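Local coordinates for putative O-GlcNAcase nagJ (Clostridium perfringens, PDB 6PV5), which probably acts as a family 84 glycoside hydrolase with hexosaminidase activity, removing N-acetylhexosamine residues, at residues 412-417 with 604-609; 558-563 with 598-603; 569-574 with 614-619. All blocks are in the same frame, centred on the assembly; numbering follows the deposited sequence. Where two conformers were deposited one is given.

Contact 1 of 3, residues 412-417 with 604-609; sequences EDKMAL and KATIAN
Asp413 and Thr606 join the two loops through their backbones: Thr606 N donates to Asp413 O at 2.8 Å, nearly straight at 168°. His557 of helix 548-579 also donates to Asp413 O, giving this oxygen two partners. Close by, Asp413 CB lies 3.6 Å from Thr606 OG1. A water accepts from Met415 N and donates to Thr606 O, adding a bridge further along the chain.

The buried end of the contact belongs to Lys414. With CG anti to the backbone N (chi1 -174°) and the rest of the chain extended, it runs past Thr606 until NZ meets Asn609 OD1 at 2.9 Å, in the amide plane and on a lone pair. Asp499 forms a salt bridge with the same ammonium, and Arg492 O takes a further bond.

The outer side is looser. Asp413 OD1 rests 3.7 Å from Lys604 CE, whereas Lys604 NZ stays 4.4 Å away, too distant for a salt bridge. The side-chain hydrogen bonds and salt bridge therefore gather on Lys414: its charge is probably balanced mainly by Asp499, while the Asp413-Lys604 attraction should contribute less.

Contact 2 of 3, residues 558-563 with 598-603; sequences LSKFEI and RNLDGI
The flat peptide carbonyls of Leu600 and Ile603 both meet the ammonium of Lys560, but on unequal terms. At Ile603 O, NZ sits 2.9 Å away with a C=O...N angle of 149°, tilted 24° from the carbonyl plane; the bond to Leu600 O, with NZ at 3.1 Å, is weak. Another flat group, the Asn599 amide, leaves the touching to its CB, which lies 4.1 Å from Ile563 CD1.

Lys560 reaches the carbonyls with CG anti to its backbone N (chi1 -172°) and an extended chain beyond. Its methylenes slide past Ile603 in the opposite direction, CD coming to 3.9 Å from Ile603 CB, while CG crosses Leu600 and touches CD2. Ala605 O, just beyond the second segment, is a further probable acceptor for NZ. The buried lysine thus binds carbonyls where helix 583-601 gives way to the following loop, a place where the helix dipole would be expected to favour a positive charge.

Apolar packing fills the adjoining part. Ile563 CG2 presses on Leu600 CD2 at 3.4 Å, tighter than usual van der Waals contact, as the two side chains pass in opposite directions. Ile563 and Ile603 instead meet tip to tip, with their CD1 atoms 3.8 Å apart. Behind this layer, Phe561 points away from the contact and meets Phe486 and His489 edge-to-face, so helix 548-579 uses another side for packing elsewhere.

The two segments run roughly antiparallel, on consecutive helices joined by a short turn. This is a helical hairpin, with a branched-aliphatic seam and a lysine binding carbonyls at the end of its second arm, in the helical region that follows the catalytic barrel of this family 84 enzyme.

Contact 3 of 3, residues 569-574 with 614-619; sequences LKSIEI and PFIRKV
Ser571 lays its CB against the methyls of Val619, with CG2 at 3.8 Å and CG1 only slightly farther. The same CB comes to 3.9 Å from Phe615 CE2, approaching the ring obliquely. Within its own helix, Val619 covers one face of that ring: CG2 stands 3.9 Å above the plane, offset toward the rim, so methyl, ring and serine form one continuous patch.

Ser571 OG has its bond partner in its own helix, at Ala567 O; chi1 of -59° places it beside the backbone N, anti to the carbonyl carbon, and turned back along the helix. Across the contact it is packed by Ile616, whose CG1 and CG2 each lie 3.6 Å from OG. Ile574, a turn further on, brings CG2 to 3.7 Å from Val619 CG1. The side chains that touch here are thus held by van der Waals contact.

The small serine occupies the point of nearest backbone approach, with 5.9 Å between Ser571 CA and Ile616 CA. The short helical axes come within 9.6 Å and are inclined at 34°, running in broadly the same direction. Elsewhere on helix 548-579, Leu569 and Ile572 pack on helix 521-544, and Lys570 forms salt bridges with Asp589 and Glu592 of helix 583-601. The last helix of this chain, 612-619, therefore adds a layer to a bundle in which this part of helix 548-579 packs on helices 521-544, 583-601 and 612-619.

Overall arrangement
Along the chain the segments come in the order 412-417, 558-563, 569-574, 598-603, 604-609 and 614-619. Contact 1 joins the loop after the seventh strand of the eight-stranded parallel barrel to the loop between helices 583-601 and 612-619; contacts 2 and 3 lie within the helical region and share helix 548-579. The centres of contacts 1 and 2, whose segment 598-603 runs directly into 604-609, are about 11 Å apart, those of 1 and 3 about 20 Å, those of 2 and 3 about 15 Å. A salt bridge from Asp601 to Arg617 ties contacts 2 and 3. Only contact 1 of the three thus links the barrel to the helical region following it in this catalytic piece of a longer protein.

Contact 1 of 3, residues 412-417 with 604-609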
loop_
_atom_site.group_PDB
_atom_site.type_symbol
_atom_site.label_atom_id
_atom_site.label_comp_id
_atom_site.label_asym_id
_atom_site.label_seq_id
_atom_site.Cartn_x
_atom_site.Cartn_y
_atom_site.Cartn_z
ATOM N N GLU A 412 -2.669 9.499 15.820
ATOM C CA GLU A 412 -1.512 8.625 15.829
ATOM C C GLU A 412 -1.673 7.486 16.840
ATOM O O GLU A 412 -0.898 6.554 16.786
ATOM C CB GLU A 412 -0.230 9.429 16.067
ATOM C CG GLU A 412 -0.417 10.461 17.173
ATOM C CD GLU A 412 0.847 10.986 17.842
ATOM O OE1 GLU A 412 1.937 10.804 17.263
ATOM O OE2 GLU A 412 0.736 11.579 18.950
ATOM N N ASP A 413 -2.671 7.563 17.729
ATOM C CA ASP A 413 -2.872 6.535 18.748
ATOM C C ASP A 413 -3.728 5.392 18.218
ATOM O O ASP A 413 -3.878 4.378 18.897
ATOM C CB ASP A 413 -3.582 7.086 19.989
ATOM C CG ASP A 413 -2.758 8.156 20.691
ATOM O OD1 ASP A 413 -1.528 7.956 20.823
ATOM O OD2 ASP A 413 -3.343 9.199 21.052
ATOM N N LYS A 414 -4.293 5.557 17.018
ATOM C CA LYS A 414 -5.003 4.442 16.400
ATOM C C LYS A 414 -4.216 3.913 15.199
ATOM O O LYS A 414 -3.886 4.695 14.314
ATOM C CB LYS A 414 -6.398 4.889 15.949
ATOM C CG LYS A 414 -7.239 3.737 15.437
ATOM C CD LYS A 414 -8.731 3.992 15.349
ATOM C CE LYS A 414 -9.460 2.686 15.049
ATOM N NZ LYS A 414 -10.924 2.904 14.889
ATOM N N MET A 415 -3.975 2.590 15.143
ATOM C CA MET A 415 -3.343 1.963 13.993
ATOM C C MET A 415 -4.397 1.668 12.919
ATOM O O MET A 415 -5.463 1.147 13.222
ATOM C CB MET A 415 -2.659 0.636 14.348
ATOM C CG MET A 415 -1.576 0.722 15.419
ATOM S SD MET A 415 -0.213 1.812 14.911
ATOM C CE MET A 415 1.172 1.149 15.834
ATOM N N ALA A 416 -4.062 1.955 11.650
ATOM C CA ALA A 416 -4.908 1.563 10.529
ATOM C C ALA A 416 -4.390 0.230 10.012
ATOM O O ALA A 416 -3.275 0.161 9.495
ATOM C CB ALA A 416 -4.876 2.631 9.460
ATOM N N LEU A 417 -5.195 -0.824 10.186
ATOM C CA LEU A 417 -4.777 -2.174 9.847
ATOM C C LEU A 417 -5.754 -2.782 8.845
ATOM O O LEU A 417 -5.778 -3.999 8.688
ATOM C CB LEU A 417 -4.722 -3.030 11.129
ATOM C CG LEU A 417 -3.722 -2.562 12.200
ATOM C CD1 LEU A 417 -3.865 -3.411 13.471
ATOM C CD2 LEU A 417 -2.294 -2.665 11.662
ATOM N N LYS A 604 -3.345 5.025 26.452
ATOM C CA LYS A 604 -3.305 6.038 25.400
ATOM C C LYS A 604 -3.842 5.477 24.071
ATOM O O LYS A 604 -4.580 6.138 23.335
ATOM C CB LYS A 604 -1.843 6.482 25.287
ATOM C CG LYS A 604 -1.580 7.818 24.617
ATOM C CD LYS A 604 -0.090 8.101 24.536
ATOM C CE LYS A 604 0.235 9.352 23.748
ATOM N NZ LYS A 604 -0.559 10.517 24.212
ATOM N N ALA A 605 -3.459 4.242 23.766
ATOM C CA ALA A 605 -3.761 3.561 22.519
ATOM C C ALA A 605 -5.269 3.553 22.268
ATOM O O ALA A 605 -6.041 3.450 23.211
ATOM C CB ALA A 605 -3.173 2.177 22.605
ATOM N N THR A 606 -5.672 3.735 20.997
ATOM C CA THR A 606 -7.061 3.779 20.577
ATOM C C THR A 606 -7.376 2.540 19.744
ATOM O O THR A 606 -6.713 2.264 18.752
ATOM C CB THR A 606 -7.355 5.082 19.819
ATOM O OG1 THR A 606 -7.003 6.161 20.681
ATOM C CG2 THR A 606 -8.800 5.262 19.414
ATOM N N ILE A 607 -8.375 1.765 20.173
ATOM C CA ILE A 607 -8.771 0.571 19.444
ATOM C C ILE A 607 -10.214 0.244 19.828
ATOM O O ILE A 607 -10.577 0.444 20.983
ATOM C CB ILE A 607 -7.820 -0.618 19.681
ATOM C CG1 ILE A 607 -8.240 -1.784 18.778
ATOM C CG2 ILE A 607 -7.808 -1.044 21.143
ATOM C CD1 ILE A 607 -7.127 -2.637 18.285
ATOM N N ALA A 608 -11.031 -0.228 18.865
ATOM C CA ALA A 608 -12.380 -0.645 19.207
ATOM C C ALA A 608 -13.184 0.537 19.746
ATOM O O ALA A 608 -14.159 0.331 20.477
ATOM C CB ALA A 608 -12.333 -1.782 20.226
ATOM N N ASN A 609 -12.834 1.760 19.310
ATOM C CA ASN A 609 -13.278 3.011 19.917
ATOM C C ASN A 609 -14.596 3.502 19.305
ATOM O O ASN A 609 -15.231 4.369 19.887
ATOM C CB ASN A 609 -12.234 4.129 19.766
ATOM C CG ASN A 609 -11.841 4.324 18.316
ATOM O OD1 ASN A 609 -11.388 3.383 17.663
ATOM N ND2 ASN A 609 -12.058 5.511 17.781
HETATM O O HOH W 1 -5.330 0.707 16.778
#

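Contact 2 of 3, residues 558-563 with 598-603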
loop_
_atom_site.group_PDB
_atom_site.type_symbol
_atom_site.label_atom_id
_atom_site.label_comp_id
_atom_site.label_asym_id
_atom_site.label_seq_id
_atom_site.Cartn_x
_atom_site.Cartn_y
_atom_site.Cartn_z
ATOM N N LEU A 558 -2.744 -4.116 21.962
ATOM C CA LEU A 558 -3.130 -5.472 22.308
ATOM C C LEU A 558 -3.548 -5.559 23.781
ATOM O O LEU A 558 -4.483 -6.275 24.108
ATOM C CB LEU A 558 -1.944 -6.404 22.048
ATOM C CG LEU A 558 -1.637 -6.720 20.584
ATOM C CD1 LEU A 558 -0.271 -7.371 20.488
ATOM C CD2 LEU A 558 -2.673 -7.663 19.984
ATOM N N SER A 559 -2.831 -4.856 24.669
ATOM C CA SER A 559 -3.127 -4.863 26.093
ATOM C C SER A 559 -4.484 -4.225 26.340
ATOM O O SER A 559 -5.261 -4.740 27.137
ATOM C CB SER A 559 -2.038 -4.143 26.885
ATOM O OG SER A 559 -0.783 -4.738 26.598
ATOM N N LYS A 560 -4.732 -3.088 25.673
ATOM C CA LYS A 560 -6.006 -2.403 25.786
ATOM C C LYS A 560 -7.120 -3.305 25.254
ATOM O O LYS A 560 -8.214 -3.334 25.825
ATOM C CB LYS A 560 -5.997 -1.052 25.064
ATOM C CG LYS A 560 -7.243 -0.220 25.315
ATOM C CD LYS A 560 -7.044 1.244 25.165
ATOM C CE LYS A 560 -8.295 2.024 25.487
ATOM N NZ LYS A 560 -8.016 3.486 25.381
ATOM N N PHE A 561 -6.818 -4.069 24.198
ATOM C CA PHE A 561 -7.811 -4.915 23.539
ATOM C C PHE A 561 -8.293 -6.003 24.498
ATOM O O PHE A 561 -9.469 -6.321 24.525
ATOM C CB PHE A 561 -7.184 -5.610 22.331
ATOM C CG PHE A 561 -8.105 -6.285 21.344
ATOM C CD1 PHE A 561 -8.964 -5.547 20.537
ATOM C CD2 PHE A 561 -8.041 -7.659 21.146
ATOM C CE1 PHE A 561 -9.765 -6.173 19.580
ATOM C CE2 PHE A 561 -8.835 -8.281 20.185
ATOM C CZ PHE A 561 -9.691 -7.543 19.394
ATOM N N GLU A 562 -7.367 -6.554 25.287
ATOM C CA GLU A 562 -7.686 -7.565 26.283
ATOM C C GLU A 562 -8.656 -7.012 27.323
ATOM O O GLU A 562 -9.593 -7.706 27.700
ATOM C CB GLU A 562 -6.420 -8.074 26.973
ATOM C CG GLU A 562 -6.684 -9.303 27.825
ATOM C CD GLU A 562 -5.465 -9.916 28.495
ATOM O OE1 GLU A 562 -4.451 -10.145 27.812
ATOM O OE2 GLU A 562 -5.544 -10.187 29.696
ATOM N N ILE A 563 -8.422 -5.776 27.780
ATOM C CA ILE A 563 -9.277 -5.103 28.754
ATOM C C ILE A 563 -10.669 -4.822 28.172
ATOM O O ILE A 563 -11.665 -4.967 28.892
ATOM C CB ILE A 563 -8.626 -3.802 29.275
ATOM C CG1 ILE A 563 -7.234 -4.021 29.880
ATOM C CG2 ILE A 563 -9.552 -3.064 30.246
ATOM C CD1 ILE A 563 -6.604 -2.733 30.389
ATOM N N ARG A 598 -12.208 2.433 33.855
ATOM C CA ARG A 598 -11.077 3.232 34.313
ATOM C C ARG A 598 -9.768 2.671 33.768
ATOM O O ARG A 598 -8.938 3.442 33.302
ATOM C CB ARG A 598 -11.023 3.352 35.839
ATOM C CG ARG A 598 -12.099 4.267 36.400
ATOM C CD ARG A 598 -12.025 4.699 37.859
ATOM N NE ARG A 598 -13.327 5.285 38.165
ATOM C CZ ARG A 598 -13.787 6.443 37.686
ATOM N NH1 ARG A 598 -13.040 7.191 36.887
ATOM N NH2 ARG A 598 -14.998 6.856 38.021
ATOM N N ASN A 599 -9.575 1.352 33.833
ATOM C CA ASN A 599 -8.370 0.748 33.278
ATOM C C ASN A 599 -8.192 1.100 31.790
ATOM O O ASN A 599 -7.072 1.326 31.351
ATOM C CB ASN A 599 -8.352 -0.768 33.488
ATOM C CG ASN A 599 -8.439 -1.164 34.950
ATOM O OD1 ASN A 599 -8.343 -0.311 35.834
ATOM N ND2 ASN A 599 -8.601 -2.451 35.218
ATOM N N LEU A 600 -9.288 1.121 31.012
ATOM C CA LEU A 600 -9.278 1.398 29.574
ATOM C C LEU A 600 -8.871 2.846 29.319
ATOM O O LEU A 600 -8.032 3.118 28.473
ATOM C CB LEU A 600 -10.681 1.175 28.983
ATOM C CG LEU A 600 -11.048 -0.288 28.790
ATOM C CD1 LEU A 600 -12.532 -0.469 28.475
ATOM C CD2 LEU A 600 -10.159 -0.911 27.728
ATOM N N ASP A 601 -9.509 3.761 30.046
ATOM C CA ASP A 601 -9.277 5.190 29.920
ATOM C C ASP A 601 -7.845 5.540 30.310
ATOM O O ASP A 601 -7.367 6.619 29.978
ATOM C CB ASP A 601 -10.357 5.992 30.645
ATOM C CG ASP A 601 -11.720 5.836 29.974
ATOM O OD1 ASP A 601 -11.752 5.354 28.820
ATOM O OD2 ASP A 601 -12.738 6.194 30.597
ATOM N N GLY A 602 -7.156 4.626 30.996
ATOM C CA GLY A 602 -5.792 4.919 31.389
ATOM C C GLY A 602 -4.776 4.617 30.289
ATOM O O GLY A 602 -3.586 4.886 30.465
ATOM N N ILE A 603 -5.228 4.013 29.179
ATOM C CA ILE A 603 -4.279 3.588 28.160
ATOM C C ILE A 603 -4.464 4.463 26.918
ATOM O O ILE A 603 -5.583 4.632 26.424
ATOM C CB ILE A 603 -4.369 2.075 27.869
ATOM C CG1 ILE A 603 -4.136 1.237 29.131
ATOM C CG2 ILE A 603 -3.404 1.688 26.752
ATOM C CD1 ILE A 603 -4.169 -0.260 28.890
HETATM O O HOH W 2 -9.727 5.089 25.990
#

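Contact 3 of 3, residues 569-574 with 614-619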
loop_
_atom_site.group_PDB
_atom_site.type_symbol
_atom_site.label_atom_id
_atom_site.label_comp_id
_atom_site.label_asym_id
_atom_site.label_seq_id
_atom_site.Cartn_x
_atom_site.Cartn_y
_atom_site.Cartn_z
ATOM N N LEU A 569 -17.399 -8.487 28.450
ATOM C CA LEU A 569 -17.943 -9.602 29.224
ATOM C C LEU A 569 -18.692 -9.097 30.462
ATOM O O LEU A 569 -19.776 -9.602 30.759
ATOM C CB LEU A 569 -16.827 -10.579 29.603
ATOM C CG LEU A 569 -16.237 -11.349 28.424
ATOM C CD1 LEU A 569 -15.038 -12.201 28.849
ATOM C CD2 LEU A 569 -17.325 -12.179 27.727
ATOM N N LYS A 570 -18.136 -8.082 31.149
ATOM C CA LYS A 570 -18.774 -7.515 32.332
ATOM C C LYS A 570 -20.064 -6.781 31.961
ATOM O O LYS A 570 -21.052 -6.875 32.685
ATOM C CB LYS A 570 -17.833 -6.583 33.104
ATOM C CG LYS A 570 -18.373 -6.049 34.429
ATOM C CD LYS A 570 -18.710 -7.129 35.445
ATOM C CE LYS A 570 -17.551 -8.061 35.726
ATOM N NZ LYS A 570 -17.984 -9.180 36.594
ATOM N N SER A 571 -20.060 -6.068 30.823
ATOM C CA SER A 571 -21.243 -5.347 30.386
ATOM C C SER A 571 -22.400 -6.314 30.127
ATOM O O SER A 571 -23.549 -5.986 30.437
ATOM C CB SER A 571 -20.968 -4.474 29.184
ATOM O OG SER A 571 -19.955 -3.531 29.493
ATOM N N ILE A 572 -22.105 -7.485 29.554
ATOM C CA ILE A 572 -23.145 -8.475 29.322
ATOM C C ILE A 572 -23.718 -8.893 30.677
ATOM O O ILE A 572 -24.937 -8.932 30.853
ATOM C CB ILE A 572 -22.627 -9.672 28.495
ATOM C CG1 ILE A 572 -22.459 -9.306 27.020
ATOM C CG2 ILE A 572 -23.531 -10.889 28.660
ATOM C CD1 ILE A 572 -21.703 -10.345 26.234
ATOM N N GLU A 573 -22.829 -9.159 31.640
ATOM C CA GLU A 573 -23.272 -9.590 32.959
ATOM C C GLU A 573 -24.215 -8.556 33.566
ATOM O O GLU A 573 -25.240 -8.938 34.124
ATOM C CB GLU A 573 -22.092 -9.821 33.897
ATOM C CG GLU A 573 -21.379 -11.130 33.641
ATOM C CD GLU A 573 -20.152 -11.282 34.530
ATOM O OE1 GLU A 573 -19.866 -10.360 35.339
ATOM O OE2 GLU A 573 -19.482 -12.320 34.418
ATOM N N ILE A 574 -23.874 -7.263 33.424
ATOM C CA ILE A 574 -24.666 -6.161 33.965
ATOM C C ILE A 574 -26.053 -6.194 33.332
ATOM O O ILE A 574 -27.052 -6.073 34.045
ATOM C CB ILE A 574 -23.986 -4.786 33.768
ATOM C CG1 ILE A 574 -22.713 -4.634 34.609
ATOM C CG2 ILE A 574 -24.962 -3.636 34.016
ATOM C CD1 ILE A 574 -21.837 -3.447 34.211
ATOM N N PRO A 614 -18.309 2.655 22.945
ATOM C CA PRO A 614 -19.619 3.210 23.297
ATOM C C PRO A 614 -20.610 2.213 23.898
ATOM O O PRO A 614 -21.486 2.598 24.688
ATOM C CB PRO A 614 -20.187 3.792 21.989
ATOM C CG PRO A 614 -19.288 3.194 20.879
ATOM C CD PRO A 614 -17.956 2.913 21.537
ATOM N N PHE A 615 -20.498 0.947 23.483
ATOM C CA PHE A 615 -21.349 -0.092 24.033
ATOM C C PHE A 615 -21.113 -0.207 25.547
ATOM O O PHE A 615 -22.042 -0.101 26.338
ATOM C CB PHE A 615 -21.119 -1.450 23.363
ATOM C CG PHE A 615 -21.870 -2.575 24.045
ATOM C CD1 PHE A 615 -23.259 -2.634 23.990
ATOM C CD2 PHE A 615 -21.198 -3.547 24.780
ATOM C CE1 PHE A 615 -23.956 -3.664 24.615
ATOM C CE2 PHE A 615 -21.899 -4.574 25.410
ATOM C CZ PHE A 615 -23.276 -4.615 25.340
ATOM N N ILE A 616 -19.868 -0.412 25.952
ATOM C CA ILE A 616 -19.554 -0.527 27.363
ATOM C C ILE A 616 -19.965 0.738 28.116
ATOM O O ILE A 616 -20.510 0.639 29.207
ATOM C CB ILE A 616 -18.072 -0.872 27.544
ATOM C CG1 ILE A 616 -17.792 -2.241 26.927
ATOM C CG2 ILE A 616 -17.696 -0.827 29.026
ATOM C CD1 ILE A 616 -16.363 -2.377 26.422
ATOM N N ARG A 617 -19.757 1.922 27.525
ATOM C CA ARG A 617 -20.122 3.146 28.216
ATOM C C ARG A 617 -21.638 3.302 28.306
ATOM O O ARG A 617 -22.113 3.897 29.260
ATOM C CB ARG A 617 -19.496 4.397 27.581
ATOM C CG ARG A 617 -17.993 4.496 27.799
ATOM C CD ARG A 617 -17.350 5.685 27.102
ATOM N NE ARG A 617 -15.986 5.303 26.764
ATOM C CZ ARG A 617 -14.957 5.356 27.607
ATOM N NH1 ARG A 617 -15.129 5.831 28.829
ATOM N NH2 ARG A 617 -13.753 4.974 27.210
ATOM N N LYS A 618 -22.391 2.819 27.312
ATOM C CA LYS A 618 -23.840 2.938 27.359
ATOM C C LYS A 618 -24.407 2.055 28.470
ATOM O O LYS A 618 -25.353 2.436 29.138
ATOM C CB LYS A 618 -24.495 2.526 26.039
ATOM C CG LYS A 618 -25.962 2.915 25.893
ATOM C CD LYS A 618 -26.488 2.801 24.476
ATOM C CE LYS A 618 -27.997 2.666 24.453
ATOM N NZ LYS A 618 -28.559 2.688 23.077
ATOM N N VAL A 619 -23.829 0.869 28.656
ATOM C CA VAL A 619 -24.273 -0.059 29.685
ATOM C C VAL A 619 -24.146 0.592 31.069
ATOM O O VAL A 619 -25.027 0.438 31.900
ATOM C CB VAL A 619 -23.515 -1.395 29.588
ATOM C CG1 VAL A 619 -23.680 -2.251 30.837
ATOM C CG2 VAL A 619 -23.899 -2.163 28.328
#